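Local coordinates for protein IclR family transcriptional regulator (Brucella abortus, PDB 5WHM) that represses transcription as an IclR-type regulator, probably binding operator DNA through its helix-turn-helix domain as a dimer and sensing a small effector with its C-terminal domain, at residues 9-14 against 25-30; 61-66 against 70-75; 109-112 against 118-121; 163-168 against 220-225. All blocks are in the same frame, centred on the assembly; numbering follows the deposited sequence. Where two conformers were deposited one is given.

Contact 1 (9-14 against 25-30); sequences TPLEAG and ALARGL. With ACY (acetic acid), chain K.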
loop_
_atom_site.group_PDB
_atom_site.type_symbol
_atom_site.label_atom_id
_atom_site.label_comp_id
_atom_site.label_asym_id
_atom_site.label_seq_id
_atom_site.Cartn_x
_atom_site.Cartn_y
_atom_site.Cartn_z
ATOM N N THR C 9 -21.223 3.546 -4.401
ATOM C CA THR C 9 -21.367 3.922 -5.809
ATOM C C THR C 9 -21.177 5.428 -5.958
ATOM O O THR C 9 -22.137 6.166 -6.236
ATOM C CB THR C 9 -22.738 3.508 -6.338
ATOM O OG1 THR C 9 -23.742 4.150 -5.548
ATOM C CG2 THR C 9 -22.914 1.999 -6.248
ATOM N N PRO C 10 -19.946 5.920 -5.788
ATOM C CA PRO C 10 -19.730 7.374 -5.773
ATOM C C PRO C 10 -19.966 8.058 -7.112
ATOM O O PRO C 10 -20.035 9.296 -7.144
ATOM C CB PRO C 10 -18.266 7.509 -5.337
ATOM C CG PRO C 10 -17.638 6.222 -5.698
ATOM C CD PRO C 10 -18.692 5.174 -5.589
ATOM N N LEU C 11 -20.086 7.321 -8.212
ATOM C CA LEU C 11 -20.313 7.980 -9.489
ATOM C C LEU C 11 -21.804 8.071 -9.813
ATOM O O LEU C 11 -22.170 8.559 -10.890
ATOM C CB LEU C 11 -19.535 7.268 -10.609
ATOM C CG LEU C 11 -17.980 7.294 -10.495
ATOM C CD1 LEU C 11 -17.321 7.140 -11.852
ATOM C CD2 LEU C 11 -17.447 8.533 -9.788
ATOM N N GLU C 12 -22.659 7.654 -8.880
ATOM C CA GLU C 12 -24.117 7.748 -8.998
ATOM C C GLU C 12 -24.598 9.153 -9.342
ATOM O O GLU C 12 -23.849 10.130 -9.213
ATOM C CB GLU C 12 -24.767 7.314 -7.691
ATOM C CG GLU C 12 -24.514 8.305 -6.548
ATOM C CD GLU C 12 -25.142 7.868 -5.232
ATOM O OE1 GLU C 12 -25.007 6.675 -4.881
ATOM O OE2 GLU C 12 -25.773 8.710 -4.551
ATOM N N ALA C 13 -25.863 9.262 -9.744
ATOM C CA ALA C 13 -26.410 10.538 -10.176
ATOM C C ALA C 13 -26.590 11.490 -8.997
ATOM O O ALA C 13 -27.018 11.091 -7.908
ATOM C CB ALA C 13 -27.751 10.330 -10.889
ATOM N N GLY C 14 -26.225 12.752 -9.217
ATOM C CA GLY C 14 -26.632 13.841 -8.348
ATOM C C GLY C 14 -25.973 13.918 -6.987
ATOM O O GLY C 14 -26.607 14.385 -6.035
ATOM N N ALA C 25 -14.635 15.529 -9.655
ATOM C CA ALA C 25 -13.431 15.140 -10.399
ATOM C C ALA C 25 -12.485 14.276 -9.564
ATOM O O ALA C 25 -11.809 13.395 -10.106
ATOM C CB ALA C 25 -12.682 16.383 -10.906
ATOM N N LEU C 26 -12.403 14.529 -8.260
ATOM C CA LEU C 26 -11.604 13.684 -7.377
ATOM C C LEU C 26 -12.209 12.281 -7.263
ATOM O O LEU C 26 -11.489 11.284 -7.372
ATOM C CB LEU C 26 -11.509 14.337 -5.999
ATOM C CG LEU C 26 -10.836 13.517 -4.907
ATOM C CD1 LEU C 26 -9.451 13.068 -5.384
ATOM C CD2 LEU C 26 -10.716 14.312 -3.629
ATOM N N ALA C 27 -13.536 12.187 -7.059
ATOM C CA ALA C 27 -14.193 10.878 -7.033
ATOM C C ALA C 27 -13.935 10.107 -8.319
ATOM O O ALA C 27 -13.681 8.899 -8.289
ATOM C CB ALA C 27 -15.700 11.038 -6.802
ATOM N N ARG C 28 -13.987 10.789 -9.469
ATOM C CA ARG C 28 -13.854 10.078 -10.735
ATOM C C ARG C 28 -12.435 9.549 -10.922
ATOM O O ARG C 28 -12.240 8.444 -11.441
ATOM C CB ARG C 28 -14.229 10.993 -11.901
ATOM C CG ARG C 28 -15.722 11.318 -12.047
ATOM C CD ARG C 28 -15.889 12.301 -13.222
ATOM N NE ARG C 28 -17.312 12.513 -13.438
ATOM C CZ ARG C 28 -17.822 13.355 -14.319
ATOM N NH1 ARG C 28 -17.014 14.096 -15.076
ATOM N NH2 ARG C 28 -19.129 13.450 -14.426
ATOM N N GLY C 29 -11.430 10.341 -10.542
ATOM C CA GLY C 29 -10.055 9.861 -10.626
ATOM C C GLY C 29 -9.778 8.687 -9.703
ATOM O O GLY C 29 -9.068 7.750 -10.077
ATOM N N LEU C 30 -10.321 8.720 -8.480
ATOM C CA LEU C 30 -10.098 7.581 -7.582
ATOM C C LEU C 30 -10.837 6.344 -8.075
ATOM O O LEU C 30 -10.336 5.219 -7.924
ATOM C CB LEU C 30 -10.534 7.924 -6.163
ATOM C CG LEU C 30 -9.575 8.928 -5.508
ATOM C CD1 LEU C 30 -10.241 9.561 -4.313
ATOM C CD2 LEU C 30 -8.327 8.219 -5.054
HETATM C C ACY K . -13.079 15.087 -15.138
HETATM O O ACY K . -14.179 14.847 -14.612
HETATM O OXT ACY K . -12.725 15.223 -16.349
HETATM C CH3 ACY K . -12.051 15.253 -14.120
#

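Contact 2 (61-66 against 70-75); sequences RLTHTL and GYLRQD. With EDO (1,2-ethanediol), chain I.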
loop_
_atom_site.group_PDB
_atom_site.type_symbol
_atom_site.label_atom_id
_atom_site.label_comp_id
_atom_site.label_asym_id
_atom_site.label_seq_id
_atom_site.Cartn_x
_atom_site.Cartn_y
_atom_site.Cartn_z
ATOM N N ARG C 61 -8.714 12.437 -19.761
ATOM C CA ARG C 61 -8.151 13.506 -18.932
ATOM C C ARG C 61 -7.658 12.960 -17.598
ATOM O O ARG C 61 -6.587 13.346 -17.116
ATOM C CB ARG C 61 -9.187 14.614 -18.687
ATOM C CG ARG C 61 -9.668 15.369 -19.927
ATOM C CD ARG C 61 -10.608 16.514 -19.524
ATOM N NE ARG C 61 -9.910 17.457 -18.654
ATOM C CZ ARG C 61 -10.484 18.462 -18.009
ATOM N NH1 ARG C 61 -11.787 18.683 -18.140
ATOM N NH2 ARG C 61 -9.749 19.254 -17.241
ATOM N N LEU C 62 -8.431 12.054 -16.983
ATOM C CA LEU C 62 -8.055 11.523 -15.673
ATOM C C LEU C 62 -6.762 10.712 -15.742
ATOM O O LEU C 62 -5.854 10.907 -14.912
ATOM C CB LEU C 62 -9.204 10.679 -15.100
ATOM C CG LEU C 62 -10.490 11.481 -14.885
ATOM C CD1 LEU C 62 -11.705 10.546 -14.670
ATOM C CD2 LEU C 62 -10.275 12.426 -13.713
ATOM N N THR C 63 -6.650 9.815 -16.732
ATOM C CA THR C 63 -5.435 9.016 -16.838
ATOM C C THR C 63 -4.237 9.877 -17.224
ATOM O O THR C 63 -3.137 9.656 -16.712
ATOM C CB THR C 63 -5.597 7.846 -17.823
ATOM O OG1 THR C 63 -5.994 8.327 -19.097
ATOM C CG2 THR C 63 -6.658 6.787 -17.338
ATOM N N HIS C 64 -4.424 10.850 -18.127
ATOM C CA HIS C 64 -3.333 11.778 -18.449
ATOM C C HIS C 64 -2.819 12.466 -17.192
ATOM O O HIS C 64 -1.602 12.549 -16.960
ATOM C CB HIS C 64 -3.806 12.823 -19.464
ATOM C CG HIS C 64 -2.875 13.991 -19.598
ATOM N ND1 HIS C 64 -1.746 13.945 -20.384
ATOM C CD2 HIS C 64 -2.904 15.230 -19.045
ATOM C CE1 HIS C 64 -1.122 15.115 -20.323
ATOM N NE2 HIS C 64 -1.812 15.919 -19.530
ATOM N N THR C 65 -3.747 12.972 -16.369
ATOM C CA THR C 65 -3.371 13.604 -15.107
ATOM C C THR C 65 -2.616 12.634 -14.190
ATOM O O THR C 65 -1.596 12.991 -13.583
ATOM C CB THR C 65 -4.651 14.124 -14.441
ATOM O OG1 THR C 65 -5.269 15.025 -15.350
ATOM C CG2 THR C 65 -4.375 14.831 -13.096
ATOM N N LEU C 66 -3.134 11.412 -14.039
ATOM C CA LEU C 66 -2.513 10.451 -13.130
ATOM C C LEU C 66 -1.108 10.079 -13.606
ATOM O O LEU C 66 -0.200 9.892 -12.789
ATOM C CB LEU C 66 -3.421 9.203 -12.991
ATOM C CG LEU C 66 -4.732 9.503 -12.255
ATOM C CD1 LEU C 66 -5.780 8.341 -12.435
ATOM C CD2 LEU C 66 -4.455 9.746 -10.767
ATOM N N GLY C 70 2.550 10.700 -11.593
ATOM C CA GLY C 70 3.300 9.539 -11.138
ATOM C C GLY C 70 2.470 8.451 -10.482
ATOM O O GLY C 70 3.059 7.539 -9.895
ATOM N N TYR C 71 1.129 8.527 -10.533
ATOM C CA TYR C 71 0.274 7.447 -10.000
ATOM C C TYR C 71 -0.032 6.370 -11.024
ATOM O O TYR C 71 -0.381 5.241 -10.644
ATOM C CB TYR C 71 -1.066 7.998 -9.491
ATOM C CG TYR C 71 -0.855 9.042 -8.431
ATOM C CD1 TYR C 71 -0.300 8.696 -7.189
ATOM C CD2 TYR C 71 -1.213 10.380 -8.662
ATOM C CE1 TYR C 71 -0.072 9.658 -6.217
ATOM C CE2 TYR C 71 -0.992 11.349 -7.687
ATOM C CZ TYR C 71 -0.422 10.969 -6.469
ATOM O OH TYR C 71 -0.210 11.908 -5.481
ATOM N N LEU C 72 -0.017 6.707 -12.310
ATOM C CA LEU C 72 -0.070 5.710 -13.366
ATOM C C LEU C 72 1.197 5.822 -14.183
ATOM O O LEU C 72 1.804 6.890 -14.256
ATOM C CB LEU C 72 -1.279 5.905 -14.303
ATOM C CG LEU C 72 -2.672 5.659 -13.719
ATOM C CD1 LEU C 72 -3.673 5.936 -14.865
ATOM C CD2 LEU C 72 -2.811 4.189 -13.236
ATOM N N ARG C 73 1.568 4.739 -14.859
ATOM C CA ARG C 73 2.572 4.819 -15.903
ATOM C C ARG C 73 1.932 4.331 -17.188
ATOM O O ARG C 73 0.936 3.609 -17.157
ATOM C CB ARG C 73 3.844 4.022 -15.566
ATOM C CG ARG C 73 3.611 2.559 -15.197
ATOM C CD ARG C 73 4.963 1.890 -14.896
ATOM N NE ARG C 73 4.804 0.475 -14.595
ATOM C CZ ARG C 73 4.854 -0.051 -13.369
ATOM N NH1 ARG C 73 5.094 0.718 -12.308
ATOM N NH2 ARG C 73 4.680 -1.356 -13.202
ATOM N N GLN C 74 2.451 4.786 -18.322
ATOM C CA GLN C 74 1.872 4.438 -19.615
ATOM C C GLN C 74 2.945 3.784 -20.470
ATOM O O GLN C 74 4.054 4.319 -20.592
ATOM C CB GLN C 74 1.305 5.676 -20.330
ATOM C CG GLN C 74 0.418 5.354 -21.536
ATOM C CD GLN C 74 -0.142 6.619 -22.209
ATOM O OE1 GLN C 74 0.347 7.724 -21.964
ATOM N NE2 GLN C 74 -1.173 6.459 -23.050
ATOM N N ASP C 75 2.618 2.654 -21.090
ATOM C CA ASP C 75 3.557 2.040 -22.019
ATOM C C ASP C 75 3.582 2.847 -23.315
ATOM O O ASP C 75 2.527 3.122 -23.903
ATOM C CB ASP C 75 3.183 0.586 -22.299
ATOM C CG ASP C 75 4.148 -0.089 -23.278
ATOM O OD1 ASP C 75 4.209 0.317 -24.465
ATOM O OD2 ASP C 75 4.869 -1.013 -22.847
HETATM C C1 EDO I . 6.326 7.054 -10.183
HETATM O O1 EDO I . 6.314 8.234 -9.376
HETATM C C2 EDO I . 7.499 7.094 -11.159
HETATM O O2 EDO I . 7.432 8.301 -11.930
#

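Contact 3 (109-112 against 118-121); sequences QVLA and AVAM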
loop_
_atom_site.group_PDB
_atom_site.type_symbol
_atom_site.label_atom_id
_atom_site.label_comp_id
_atom_site.label_asym_id
_atom_site.label_seq_id
_atom_site.Cartn_x
_atom_site.Cartn_y
_atom_site.Cartn_z
ATOM N N GLN C 109 0.056 -14.224 17.236
ATOM C CA GLN C 109 1.118 -15.210 17.064
ATOM C C GLN C 109 0.888 -16.428 17.955
ATOM O O GLN C 109 1.024 -17.570 17.498
ATOM C CB GLN C 109 2.474 -14.564 17.347
ATOM C CG GLN C 109 3.670 -15.470 17.084
ATOM C CD GLN C 109 3.824 -15.803 15.617
ATOM O OE1 GLN C 109 4.175 -14.947 14.819
ATOM N NE2 GLN C 109 3.561 -17.052 15.257
ATOM N N VAL C 110 0.498 -16.207 19.217
ATOM C CA VAL C 110 0.192 -17.310 20.132
ATOM C C VAL C 110 -0.923 -18.189 19.574
ATOM O O VAL C 110 -0.840 -19.423 19.612
ATOM C CB VAL C 110 -0.166 -16.758 21.528
ATOM C CG1 VAL C 110 -0.721 -17.871 22.441
ATOM C CG2 VAL C 110 1.051 -16.087 22.159
ATOM N N LEU C 111 -1.985 -17.575 19.048
ATOM C CA LEU C 111 -3.080 -18.371 18.501
ATOM C C LEU C 111 -2.652 -19.100 17.236
ATOM O O LEU C 111 -2.950 -20.289 17.063
ATOM C CB LEU C 111 -4.292 -17.492 18.227
ATOM C CG LEU C 111 -5.468 -18.266 17.604
ATOM C CD1 LEU C 111 -5.904 -19.468 18.502
ATOM C CD2 LEU C 111 -6.628 -17.361 17.318
ATOM N N ALA C 112 -1.956 -18.392 16.330
ATOM C CA ALA C 112 -1.450 -19.018 15.112
ATOM C C ALA C 112 -0.526 -20.197 15.429
ATOM O O ALA C 112 -0.605 -21.236 14.770
ATOM C CB ALA C 112 -0.728 -17.977 14.234
ATOM N N ALA C 118 -2.976 -19.658 9.888
ATOM C CA ALA C 118 -2.826 -18.208 9.769
ATOM C C ALA C 118 -3.908 -17.443 10.545
ATOM O O ALA C 118 -5.096 -17.789 10.502
ATOM C CB ALA C 118 -2.855 -17.804 8.297
ATOM N N VAL C 119 -3.490 -16.397 11.255
ATOM C CA VAL C 119 -4.387 -15.488 11.968
ATOM C C VAL C 119 -4.216 -14.106 11.338
ATOM O O VAL C 119 -3.078 -13.662 11.122
ATOM C CB VAL C 119 -4.085 -15.459 13.478
ATOM C CG1 VAL C 119 -4.952 -14.469 14.225
ATOM C CG2 VAL C 119 -4.268 -16.911 14.084
ATOM N N ALA C 120 -5.337 -13.452 11.013
ATOM C CA ALA C 120 -5.294 -12.184 10.287
ATOM C C ALA C 120 -6.181 -11.158 10.977
ATOM O O ALA C 120 -7.097 -11.498 11.747
ATOM C CB ALA C 120 -5.716 -12.342 8.805
HETATM N N MSE C 121 -5.888 -9.894 10.683
HETATM C CA MSE C 121 -6.693 -8.769 11.096
HETATM C C MSE C 121 -7.123 -7.987 9.827
HETATM O O MSE C 121 -6.288 -7.717 8.976
HETATM C CB MSE C 121 -5.918 -7.870 12.053
HETATM C CG MSE C 121 -6.685 -6.648 12.510
HETATM SE SE MSE C 121 -5.602 -5.527 13.704
HETATM C CE MSE C 121 -4.146 -4.941 12.493
#

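Contact 4 (163-168 against 220-225); sequences LAAMPE and AVPLVH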
loop_
_atom_site.group_PDB
_atom_site.type_symbol
_atom_site.label_atom_id
_atom_site.label_comp_id
_atom_site.label_asym_id
_atom_site.label_seq_id
_atom_site.Cartn_x
_atom_site.Cartn_y
_atom_site.Cartn_z
ATOM N N LEU C 163 -20.239 -8.082 8.814
ATOM C CA LEU C 163 -21.658 -7.787 8.609
ATOM C C LEU C 163 -22.452 -7.972 9.889
ATOM O O LEU C 163 -23.409 -7.224 10.131
ATOM C CB LEU C 163 -22.236 -8.662 7.503
ATOM C CG LEU C 163 -21.862 -8.238 6.080
ATOM C CD1 LEU C 163 -22.147 -9.363 5.083
ATOM C CD2 LEU C 163 -22.563 -6.931 5.654
ATOM N N ALA C 164 -22.060 -8.943 10.725
ATOM C CA ALA C 164 -22.827 -9.257 11.926
ATOM C C ALA C 164 -22.657 -8.199 13.005
ATOM O O ALA C 164 -23.552 -8.035 13.835
ATOM C CB ALA C 164 -22.406 -10.623 12.482
ATOM N N ALA C 165 -21.483 -7.552 13.069
ATOM C CA ALA C 165 -21.176 -6.524 14.066
ATOM C C ALA C 165 -21.731 -5.167 13.687
ATOM O O ALA C 165 -21.695 -4.240 14.504
ATOM C CB ALA C 165 -19.656 -6.386 14.257
HETATM N N MSE C 166 -22.212 -5.033 12.465
HETATM C CA MSE C 166 -22.777 -3.800 11.960
HETATM C C MSE C 166 -24.114 -3.429 12.546
HETATM O O MSE C 166 -24.866 -4.298 12.989
HETATM C CB MSE C 166 -22.948 -3.908 10.460
HETATM C CG MSE C 166 -22.006 -3.074 9.693
HETATM SE SE MSE C 166 -22.342 -3.502 7.860
HETATM C CE MSE C 166 -20.462 -3.876 7.439
ATOM N N PRO C 167 -24.425 -2.133 12.514
ATOM C CA PRO C 167 -25.806 -1.702 12.744
ATOM C C PRO C 167 -26.768 -2.410 11.798
ATOM O O PRO C 167 -26.415 -2.776 10.673
ATOM C CB PRO C 167 -25.752 -0.196 12.474
ATOM C CG PRO C 167 -24.341 0.184 12.793
ATOM C CD PRO C 167 -23.495 -0.992 12.398
ATOM N N GLU C 168 -27.992 -2.611 12.283
ATOM C CA GLU C 168 -29.068 -3.207 11.501
ATOM C C GLU C 168 -29.174 -2.612 10.097
ATOM O O GLU C 168 -29.141 -3.336 9.095
ATOM C CB GLU C 168 -30.389 -3.018 12.259
ATOM C CG GLU C 168 -31.615 -3.524 11.522
ATOM C CD GLU C 168 -31.689 -5.035 11.518
ATOM O OE1 GLU C 168 -32.311 -5.603 12.445
ATOM O OE2 GLU C 168 -31.108 -5.654 10.600
ATOM N N ALA C 220 -14.160 -16.355 12.373
ATOM C CA ALA C 220 -13.803 -14.945 12.546
ATOM C C ALA C 220 -14.621 -14.331 13.667
ATOM O O ALA C 220 -15.756 -14.762 13.947
ATOM C CB ALA C 220 -14.013 -14.126 11.249
ATOM N N VAL C 221 -14.029 -13.331 14.313
ATOM C CA VAL C 221 -14.644 -12.646 15.454
ATOM C C VAL C 221 -14.441 -11.149 15.268
ATOM O O VAL C 221 -13.292 -10.707 15.084
ATOM C CB VAL C 221 -14.033 -13.098 16.788
ATOM C CG1 VAL C 221 -14.504 -12.207 17.932
ATOM C CG2 VAL C 221 -14.378 -14.573 17.078
ATOM N N PRO C 222 -15.489 -10.333 15.307
ATOM C CA PRO C 222 -15.313 -8.895 15.084
ATOM C C PRO C 222 -15.025 -8.156 16.387
ATOM O O PRO C 222 -15.262 -8.651 17.488
ATOM C CB PRO C 222 -16.669 -8.477 14.501
ATOM C CG PRO C 222 -17.663 -9.390 15.271
ATOM C CD PRO C 222 -16.906 -10.689 15.537
ATOM N N LEU C 223 -14.484 -6.953 16.245
ATOM C CA LEU C 223 -14.243 -6.074 17.382
ATOM C C LEU C 223 -14.620 -4.654 16.977
ATOM O O LEU C 223 -14.099 -4.142 15.984
ATOM C CB LEU C 223 -12.773 -6.136 17.803
ATOM C CG LEU C 223 -12.275 -5.041 18.737
ATOM C CD1 LEU C 223 -12.936 -5.216 20.096
ATOM C CD2 LEU C 223 -10.781 -5.124 18.843
ATOM N N VAL C 224 -15.506 -4.016 17.729
ATOM C CA VAL C 224 -15.900 -2.642 17.445
ATOM C C VAL C 224 -14.902 -1.717 18.129
ATOM O O VAL C 224 -14.778 -1.735 19.355
ATOM C CB VAL C 224 -17.335 -2.356 17.915
ATOM C CG1 VAL C 224 -17.665 -0.885 17.698
ATOM C CG2 VAL C 224 -18.338 -3.231 17.169
ATOM N N HIS C 225 -14.171 -0.922 17.343
ATOM C CA HIS C 225 -13.141 -0.034 17.875
ATOM C C HIS C 225 -13.512 1.413 17.575
ATOM O O HIS C 225 -13.900 1.736 16.448
ATOM C CB HIS C 225 -11.764 -0.367 17.295
ATOM C CG HIS C 225 -10.624 0.229 18.063
ATOM N ND1 HIS C 225 -10.804 1.183 19.044
ATOM C CD2 HIS C 225 -9.293 -0.007 18.010
ATOM C CE1 HIS C 225 -9.629 1.524 19.546
ATOM N NE2 HIS C 225 -8.695 0.819 18.932
#

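Contact 1 (9-14 against 25-30)
Leu11 and Arg28 mark the closest approach of the two backbones, with Leu11 CA 6.9 Å from Arg28 CA, and no hydrogen bond joins 9-14 to 25-30. The first segment is irregular: a type I beta turn runs from Thr9 to Glu12, closed by Glu12 N to Thr9 O at 3.1 Å. The hydroxyl of Thr9 closes the same turn a second time by donating to the carboxylate of Glu12, OG1 to OE1 2.9 Å, on the lone pair that faces away from the other oxygen. The second segment is regular helix.

Between the segments the touching is done by one methyl of Leu11. Its CG lies beside the backbone N (chi1 -64°), which carries CD2 over to the helix, where it lies 4.0 Å from both CA and CG of Arg28 and also meets the methyl of Ala27, CD2 to CB 4.3 Å. These are loose van der Waals contacts. Arg28 then runs on extended from CG to NE, and its NH1 donates to oxygen O of an acetic acid molecule at 3.0 Å (N-H...O angle 151°), that oxygen approaching the rim of the guanidinium almost level with it. The acid probably comes from the crystallisation liquor; its CH3 also rests on Ala25 CB at 3.5 Å.

The N-terminal arm thus lies against helix 24-33 of the helix-turn-helix domain. Leu11 and Arg28 also share Leu54, Arg28 reaches Thr58 and Leu62 on helix 56-69, and Leu69 of the second subunit packs on Pro10.

Contact 2 (61-66 against 70-75)
Leu66 O takes two backbone hydrogen bonds from the residues that follow the helix. Tyr71 N donates at 3.0 Å, 22° from the carbonyl plane, in a bond noticeably bent at the hydrogen. The bond from Leu72 N, 3.2 Å away, is straight at the hydrogen (168°) but comes down from above that plane; both donors are on the same face of it. A third, weak bond from Gly70 N adds to this grip. Gly70, with its positive phi of 94°, leaves the helix in a Schellman motif, which turns the chain back so that successive amides converge on one carbonyl.

Packing spreads outward from this turn. Leu72 settles over the base of the Leu66 side chain, its CG 3.7 Å from Leu66 CB, while its CD1 goes on to Thr63 CG2 at 4.0 Å. The CD2 branch of Leu66 meets Tyr71 CD2 at 3.9 Å, the two side chains crossing at about a right angle. The hydroxyl of Thr63 is bound elsewhere, to Asn45 and Val59 O, and that of Tyr71 to Arg34 of the second subunit.

Helix 56-69 of the DNA-binding domain is thereby tied to the two-stranded antiparallel sheet of 72-74 and 81-83, the wing of a winged helix-turn-helix. Tyr81 and Leu83 on the partner strand cover Leu72, and Val32 and Leu33 of helix 24-33 close over Leu66.

Contact 3 (109-112 against 118-121)
Val119 is the one strand residue that reaches the helix, and it does so with a single methyl, CG2, which is set against Leu111 and Ala112. The closest point is the backbone: CG2 stands 3.5 Å from Ala112 N, and 3.7 Å from Ala112 CB. No hydrogen bond crosses the contact, so it is held by apolar packing alone.

The rotamers explain which branches meet. In Val119 the CG1 branch is anti to the backbone N (chi1 177°), leaving CG2 beside that N and opposite the carbonyl carbon; from there CG2 presses on the helix at the junction of the two residues. Leu111 has its CG swung to the far side from its own backbone N (chi1 178°), beside the carbonyl carbon. Its CG and CD2 therefore come up against the valine methyl, each 4.0 Å from Val119 CG2, and the two side chains cross at about a right angle. Ala112, with nothing beyond its CB, allows the strand to come near: Ala112 CA and Val119 CA are 5.6 Å apart, the nearest pair of the two segments.

Around this point Leu111 continues onto Arg254, Leu255 and Met258 of helix 244-265, and Val119 also touches Met108 and Cys235. Helix 101-115 here leads through a short connection into strand 118-125, a central strand of the antiparallel sheet, and lies against it. A helix packed on an antiparallel sheet in this way is consistent with the GAF-like fold to which the IclR C-terminal domain is assigned.

Contact 4 (163-168 against 220-225)
Ala165 and Pro222 make the tight part of this contact. The alanine methyl sits against the CB and CG atoms of the proline ring, with Ala165 CB 3.7 Å from Pro222 CB and equally far from Pro222 CG. These residues are also nearest along the backbone, Ala165 CA lying 6.4 Å from Pro222 CA, and both point their first side-chain bond at the opposite segment. The meeting is purely apolar.

Two residues on along the strand the fit slackens. Val224 turns toward the helix end, and its rotation (chi1 176°) leaves CG2 as the branch facing Ala165, yet this methyl comes only to 4.4 Å from Ala165 O and 4.5 Å from Ala165 CB. This side faces solvent. No hydrogen bond links the two segments, and the buried surface is a modest 119 Å².

Ala165 belongs to the C-terminal region of helix 157-165, ahead of helix 168-181, and Pro222 and Val224 lie on strand 216-225 of the six-stranded sheet. Phe200 of helix 186-203 and Ala161 extend the packing round Pro222, while Val230 of the adjacent strand 229-238 meets Ala165.

Overall arrangement
The four contacts follow one another along the chain and fall into two groups. Contacts 1 and 2 belong to the N-terminal DNA-binding part; their centres are 18 Å apart and they touch where Leu62 packs on Arg28, with CD1 3.8 Å from Arg28 CB. Both also meet the second subunit, so the dimer interface runs through this half. Contacts 3 and 4 lie in the C-terminal domain, centres 19 Å apart, and each sets a helix on the same six-stranded sheet. Contact 2 is 39 Å from contact 3 and 38 Å from contact 4, centre to centre, a separation consistent with distinct DNA-binding and regulatory domains.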